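PDB 2P62: hypothetical protein PH0156 from Pyrococcus horikoshii, which is of unknown function but belongs to the DUF3226 family of the Toprim-like clan, whose better-known relatives act on nucleic acids. Local coordinates for residues Y93-V98 against Y132-G137; L139-P144 against L152-A157. All blocks are in the same frame, centred on the assembly; numbering follows the deposited sequence.

Contact 1 of 2, residues Y93-V98 against Y132-G137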
loop_
_atom_site.group_PDB
_atom_site.type_symbol
_atom_site.label_atom_id
_atom_site.label_comp_id
_atom_site.label_asym_id
_atom_site.label_seq_id
_atom_site.Cartn_x
_atom_site.Cartn_y
_atom_site.Cartn_z
ATOM N N TYR A 93 -19.442 7.658 -13.036
ATOM C CA TYR A 93 -19.602 7.906 -11.611
ATOM C C TYR A 93 -18.366 8.634 -11.102
ATOM O O TYR A 93 -17.246 8.241 -11.398
ATOM C CB TYR A 93 -19.783 6.582 -10.851
ATOM C CG TYR A 93 -21.058 5.860 -11.208
ATOM C CD1 TYR A 93 -21.135 5.081 -12.366
ATOM C CD2 TYR A 93 -22.220 6.032 -10.450
ATOM C CE1 TYR A 93 -22.331 4.508 -12.771
ATOM C CE2 TYR A 93 -23.433 5.454 -10.850
ATOM C CZ TYR A 93 -23.482 4.699 -12.016
ATOM O OH TYR A 93 -24.676 4.172 -12.474
ATOM N N VAL A 94 -18.563 9.708 -10.354
ATOM C CA VAL A 94 -17.432 10.443 -9.807
ATOM C C VAL A 94 -17.610 10.462 -8.294
ATOM O O VAL A 94 -18.512 11.112 -7.782
ATOM C CB VAL A 94 -17.385 11.876 -10.371
ATOM C CG1 VAL A 94 -16.148 12.607 -9.842
ATOM C CG2 VAL A 94 -17.341 11.828 -11.896
ATOM N N VAL A 95 -16.757 9.725 -7.589
ATOM C CA VAL A 95 -16.834 9.609 -6.138
ATOM C C VAL A 95 -15.729 10.352 -5.418
ATOM O O VAL A 95 -14.545 10.180 -5.721
ATOM C CB VAL A 95 -16.784 8.131 -5.722
ATOM C CG1 VAL A 95 -16.776 8.002 -4.193
ATOM C CG2 VAL A 95 -17.984 7.400 -6.337
ATOM N N ARG A 96 -16.128 11.167 -4.451
ATOM C CA ARG A 96 -15.185 11.959 -3.678
ATOM C C ARG A 96 -15.704 12.153 -2.264
ATOM O O ARG A 96 -16.912 12.246 -2.048
ATOM C CB ARG A 96 -14.977 13.335 -4.332
ATOM C CG ARG A 96 -13.954 14.194 -3.589
ATOM C CD ARG A 96 -13.706 15.533 -4.251
ATOM N NE ARG A 96 -14.796 16.484 -4.018
ATOM C CZ ARG A 96 -14.787 17.749 -4.431
ATOM N NH1 ARG A 96 -13.748 18.229 -5.099
ATOM N NH2 ARG A 96 -15.820 18.534 -4.180
ATOM N N ASP A 97 -14.799 12.202 -1.293
ATOM C CA ASP A 97 -15.223 12.422 0.084
ATOM C C ASP A 97 -15.966 13.752 0.109
ATOM O O ASP A 97 -15.671 14.657 -0.675
ATOM C CB ASP A 97 -14.034 12.552 1.048
ATOM C CG ASP A 97 -13.224 11.280 1.181
ATOM O OD1 ASP A 97 -13.795 10.170 1.056
ATOM O OD2 ASP A 97 -12.005 11.399 1.453
ATOM N N VAL A 98 -16.919 13.863 1.023
ATOM C CA VAL A 98 -17.687 15.080 1.202
ATOM C C VAL A 98 -16.764 16.199 1.706
ATOM O O VAL A 98 -16.903 17.349 1.306
ATOM C CB VAL A 98 -18.840 14.819 2.207
ATOM C CG1 VAL A 98 -19.524 16.118 2.592
ATOM C CG2 VAL A 98 -19.842 13.838 1.593
ATOM N N TYR A 132 -22.902 10.731 -12.621
ATOM C CA TYR A 132 -23.341 10.691 -11.239
ATOM C C TYR A 132 -22.310 11.180 -10.244
ATOM O O TYR A 132 -21.334 10.497 -9.950
ATOM C CB TYR A 132 -23.759 9.270 -10.848
ATOM C CG TYR A 132 -25.004 8.761 -11.533
ATOM C CD1 TYR A 132 -26.274 9.049 -11.023
ATOM C CD2 TYR A 132 -24.918 7.965 -12.686
ATOM C CE1 TYR A 132 -27.421 8.552 -11.638
ATOM C CE2 TYR A 132 -26.065 7.467 -13.306
ATOM C CZ TYR A 132 -27.308 7.763 -12.773
ATOM O OH TYR A 132 -28.439 7.253 -13.368
ATOM N N PRO A 133 -22.496 12.397 -9.738
ATOM C CA PRO A 133 -21.533 12.902 -8.757
ATOM C C PRO A 133 -21.968 12.378 -7.384
ATOM O O PRO A 133 -23.123 12.528 -6.988
ATOM C CB PRO A 133 -21.631 14.421 -8.909
ATOM C CG PRO A 133 -23.025 14.647 -9.438
ATOM C CD PRO A 133 -23.302 13.476 -10.339
ATOM N N TYR A 134 -21.055 11.728 -6.672
ATOM C CA TYR A 134 -21.401 11.174 -5.375
ATOM C C TYR A 134 -20.406 11.504 -4.273
ATOM O O TYR A 134 -19.201 11.327 -4.437
ATOM C CB TYR A 134 -21.557 9.657 -5.502
ATOM C CG TYR A 134 -22.013 8.969 -4.242
ATOM C CD1 TYR A 134 -21.090 8.451 -3.333
ATOM C CD2 TYR A 134 -23.373 8.854 -3.943
ATOM C CE1 TYR A 134 -21.510 7.831 -2.154
ATOM C CE2 TYR A 134 -23.803 8.240 -2.765
ATOM C CZ TYR A 134 -22.868 7.731 -1.880
ATOM O OH TYR A 134 -23.287 7.112 -0.726
ATOM N N GLY A 135 -20.926 11.993 -3.149
ATOM C CA GLY A 135 -20.079 12.329 -2.019
ATOM C C GLY A 135 -20.054 11.176 -1.030
ATOM O O GLY A 135 -21.107 10.742 -0.570
ATOM N N MET A 136 -18.861 10.678 -0.710
ATOM C CA MET A 136 -18.712 9.563 0.222
ATOM C C MET A 136 -18.600 10.029 1.672
ATOM O O MET A 136 -17.979 11.047 1.972
ATOM C CB MET A 136 -17.471 8.742 -0.142
ATOM C CG MET A 136 -17.201 7.531 0.762
ATOM S SD MET A 136 -18.395 6.180 0.572
ATOM C CE MET A 136 -18.090 5.791 -1.125
ATOM N N GLY A 137 -19.212 9.278 2.575
ATOM C CA GLY A 137 -19.146 9.635 3.976
ATOM C C GLY A 137 -20.288 10.500 4.472
ATOM O O GLY A 137 -20.118 11.242 5.436
#

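Contact 2 of 2, residues L139-P144 against L152-A157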
loop_
_atom_site.group_PDB
_atom_site.type_symbol
_atom_site.label_atom_id
_atom_site.label_comp_id
_atom_site.label_asym_id
_atom_site.label_seq_id
_atom_site.Cartn_x
_atom_site.Cartn_y
_atom_site.Cartn_z
ATOM N N LEU A 139 -22.840 10.602 6.611
ATOM C CA LEU A 139 -23.482 9.978 7.765
ATOM C C LEU A 139 -22.960 10.624 9.032
ATOM O O LEU A 139 -22.156 11.551 8.973
ATOM C CB LEU A 139 -23.230 8.453 7.791
ATOM C CG LEU A 139 -21.847 7.773 7.908
ATOM C CD1 LEU A 139 -20.879 8.380 6.900
ATOM C CD2 LEU A 139 -21.295 7.906 9.313
ATOM N N THR A 140 -23.447 10.165 10.178
ATOM C CA THR A 140 -22.990 10.699 11.452
ATOM C C THR A 140 -22.489 9.536 12.282
ATOM O O THR A 140 -23.241 8.620 12.610
ATOM C CB THR A 140 -24.115 11.420 12.214
ATOM O OG1 THR A 140 -24.558 12.554 11.453
ATOM C CG2 THR A 140 -23.610 11.905 13.573
ATOM N N LEU A 141 -21.199 9.560 12.575
ATOM C CA LEU A 141 -20.565 8.514 13.359
ATOM C C LEU A 141 -20.564 9.036 14.785
ATOM O O LEU A 141 -19.803 9.939 15.126
ATOM C CB LEU A 141 -19.143 8.296 12.842
ATOM C CG LEU A 141 -18.260 7.142 13.314
ATOM C CD1 LEU A 141 -17.530 7.564 14.545
ATOM C CD2 LEU A 141 -19.079 5.876 13.530
ATOM N N ASN A 142 -21.426 8.488 15.624
ATOM C CA ASN A 142 -21.500 8.980 16.987
ATOM C C ASN A 142 -20.506 8.375 17.966
ATOM O O ASN A 142 -20.863 7.523 18.777
ATOM C CB ASN A 142 -22.928 8.832 17.507
ATOM C CG ASN A 142 -23.861 9.873 16.919
ATOM O OD1 ASN A 142 -23.664 11.076 17.123
ATOM N ND2 ASN A 142 -24.873 9.424 16.177
ATOM N N GLU A 143 -19.257 8.832 17.880
ATOM C CA GLU A 143 -18.182 8.375 18.765
ATOM C C GLU A 143 -17.526 9.607 19.412
ATOM O O GLU A 143 -16.945 10.451 18.729
ATOM C CB GLU A 143 -17.155 7.552 17.974
ATOM C CG GLU A 143 -17.700 6.217 17.451
ATOM C CD GLU A 143 -17.994 5.218 18.565
ATOM O OE1 GLU A 143 -18.670 4.193 18.297
ATOM O OE2 GLU A 143 -17.540 5.456 19.709
ATOM N N PRO A 144 -17.616 9.722 20.747
ATOM C CA PRO A 144 -17.043 10.859 21.480
ATOM C C PRO A 144 -15.565 11.154 21.238
ATOM O O PRO A 144 -15.108 12.284 21.436
ATOM C CB PRO A 144 -17.343 10.522 22.943
ATOM C CG PRO A 144 -17.379 9.017 22.953
ATOM C CD PRO A 144 -18.127 8.697 21.675
ATOM N N LEU A 152 -14.604 8.413 3.131
ATOM C CA LEU A 152 -14.628 6.956 3.056
ATOM C C LEU A 152 -14.358 6.278 4.397
ATOM O O LEU A 152 -15.013 5.297 4.748
ATOM C CB LEU A 152 -13.601 6.484 2.023
ATOM C CG LEU A 152 -13.581 5.043 1.491
ATOM C CD1 LEU A 152 -12.378 4.331 2.058
ATOM C CD2 LEU A 152 -14.879 4.304 1.799
ATOM N N GLU A 153 -13.413 6.814 5.158
ATOM C CA GLU A 153 -13.072 6.213 6.432
ATOM C C GLU A 153 -14.185 6.331 7.478
ATOM O O GLU A 153 -14.353 5.439 8.311
ATOM C CB GLU A 153 -11.764 6.816 6.940
ATOM C CG GLU A 153 -10.534 6.379 6.132
ATOM C CD GLU A 153 -10.378 7.073 4.772
ATOM O OE1 GLU A 153 -9.377 6.755 4.080
ATOM O OE2 GLU A 153 -11.224 7.926 4.394
ATOM N N LEU A 154 -14.949 7.421 7.419
ATOM C CA LEU A 154 -16.051 7.631 8.350
ATOM C C LEU A 154 -17.082 6.513 8.164
ATOM O O LEU A 154 -17.614 5.977 9.131
ATOM C CB LEU A 154 -16.707 9.000 8.121
ATOM C CG LEU A 154 -17.601 9.460 9.289
ATOM C CD1 LEU A 154 -16.718 9.667 10.506
ATOM C CD2 LEU A 154 -18.350 10.746 8.947
ATOM N N SER A 155 -17.355 6.156 6.917
ATOM C CA SER A 155 -18.294 5.076 6.637
ATOM C C SER A 155 -17.707 3.753 7.130
ATOM O O SER A 155 -18.425 2.924 7.688
ATOM C CB SER A 155 -18.567 4.983 5.138
ATOM O OG SER A 155 -19.117 6.188 4.643
ATOM N N LEU A 156 -16.409 3.553 6.900
ATOM C CA LEU A 156 -15.712 2.338 7.334
ATOM C C LEU A 156 -15.761 2.261 8.857
ATOM O O LEU A 156 -15.906 1.188 9.432
ATOM C CB LEU A 156 -14.245 2.357 6.871
ATOM C CG LEU A 156 -13.806 1.604 5.598
ATOM C CD1 LEU A 156 -13.983 0.098 5.808
ATOM C CD2 LEU A 156 -14.602 2.067 4.407
ATOM N N ALA A 157 -15.634 3.412 9.505
ATOM C CA ALA A 157 -15.685 3.469 10.957
ATOM C C ALA A 157 -17.088 3.078 11.429
ATOM O O ALA A 157 -17.243 2.460 12.483
ATOM C CB ALA A 157 -15.341 4.874 11.441
#

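Contact 1 of 2, residues Y93-V98 against Y132-G137
Tyr93 and Tyr132 both carry CG anti to their own carbonyl carbon (chi1 -65° and -68°), which makes the two rings run alongside one another in the same direction on one face of a parallel strand pair inside a mixed sheet, consistent with the Toprim-like clan of the protein's family. Their planes are only 10° apart but offset so far that they hardly overlap; the closest carbons, Tyr93 CE2 and Tyr132 CD2, are 3.4 Å apart. Arg238 of helix 233-239 touches both rings, and Glu91 takes a hydrogen bond with Tyr93 OH. Replacing Tyr93 with an alanine would probably strip one side of the Tyr132 ring of its neighbour and leave Glu91 without its hydroxyl partner. Further along the same face, Val95 CG1 meets the methyl end of Met136, whose chain bends twice to bring CE there, and Phe17 of helix 11-23 packs on both residues. Val94 and Pro133 face the other way, onto helix 104-109. Five backbone bonds join the strands, Tyr134 N to Val94 O being 2.8 Å, while Met136 N donates to Arg96 O. Past the strand end, Val98 N reaches Met136 O at 3.2 Å, and Val98 CG2 lies 3.7 Å from Gly135 C.

Contact 2 of 2, residues L139-P144 against L152-A157
Leu139 and Leu141 turn their side chains onto the first turns of helix 152-162: the loop after strand 129-136 packs by apolar contacts on the helix it leads into. Leu139 comes first. Its CG sits between the backbone N and the carbonyl carbon (chi1 62°), and both methyls touch Leu154, CD2 lying 4.0 Å from its CG, while CD1 also comes 3.6 Å from Ser155 OG. The Leu139 and Leu154 side chains run alongside one another in opposite senses, which brings Leu154 CD2 up to the Leu139 carbonyl oxygen as well. Leu141 then turns in, its backbone N held by Glu148 of the intervening loop, and its CB meets Leu154 CD1 at 3.6 Å. Leu154 is thereby shared, one methyl serving each loop leucine. Leu141 CG lies 4.1 Å from Ala157 CB, and its CD2 methyl reaches on to within 4.0 Å of Ala157 O. Tyr158 and Lys161 also touch the Leu141 side chain, continuing its packing along the helix. After Leu141 the chain bends through an inverse gamma turn centred on Asn142, whose carbonyl oxygen accepts a hydrogen bond from Lys161 NZ further along the helix.

Overall arrangement
Of the segments in these contacts, that on strand 89-97 comes first along the chain; contact 1 closes only when strand 129-136 returns beside it, after a 33-residue excursion through helix 104-109 and the strands 118-120 and 123-126. Contact 2 follows in series, without nesting or crossing: residues 139-144 leave the sheet, and the short loop is closed when helix 152-162 starts. The centres of the two contacts lie about 16 Å apart, yet they touch at the seam. Asp97 OD1 probably accepts a hydrogen bond from Leu152 N at the helix start, Met136 packs on Leu152, and Gly137 packs against Ser155. The C-terminal ends of two neighbouring inner strands are thus tied to the start of helix 152-162.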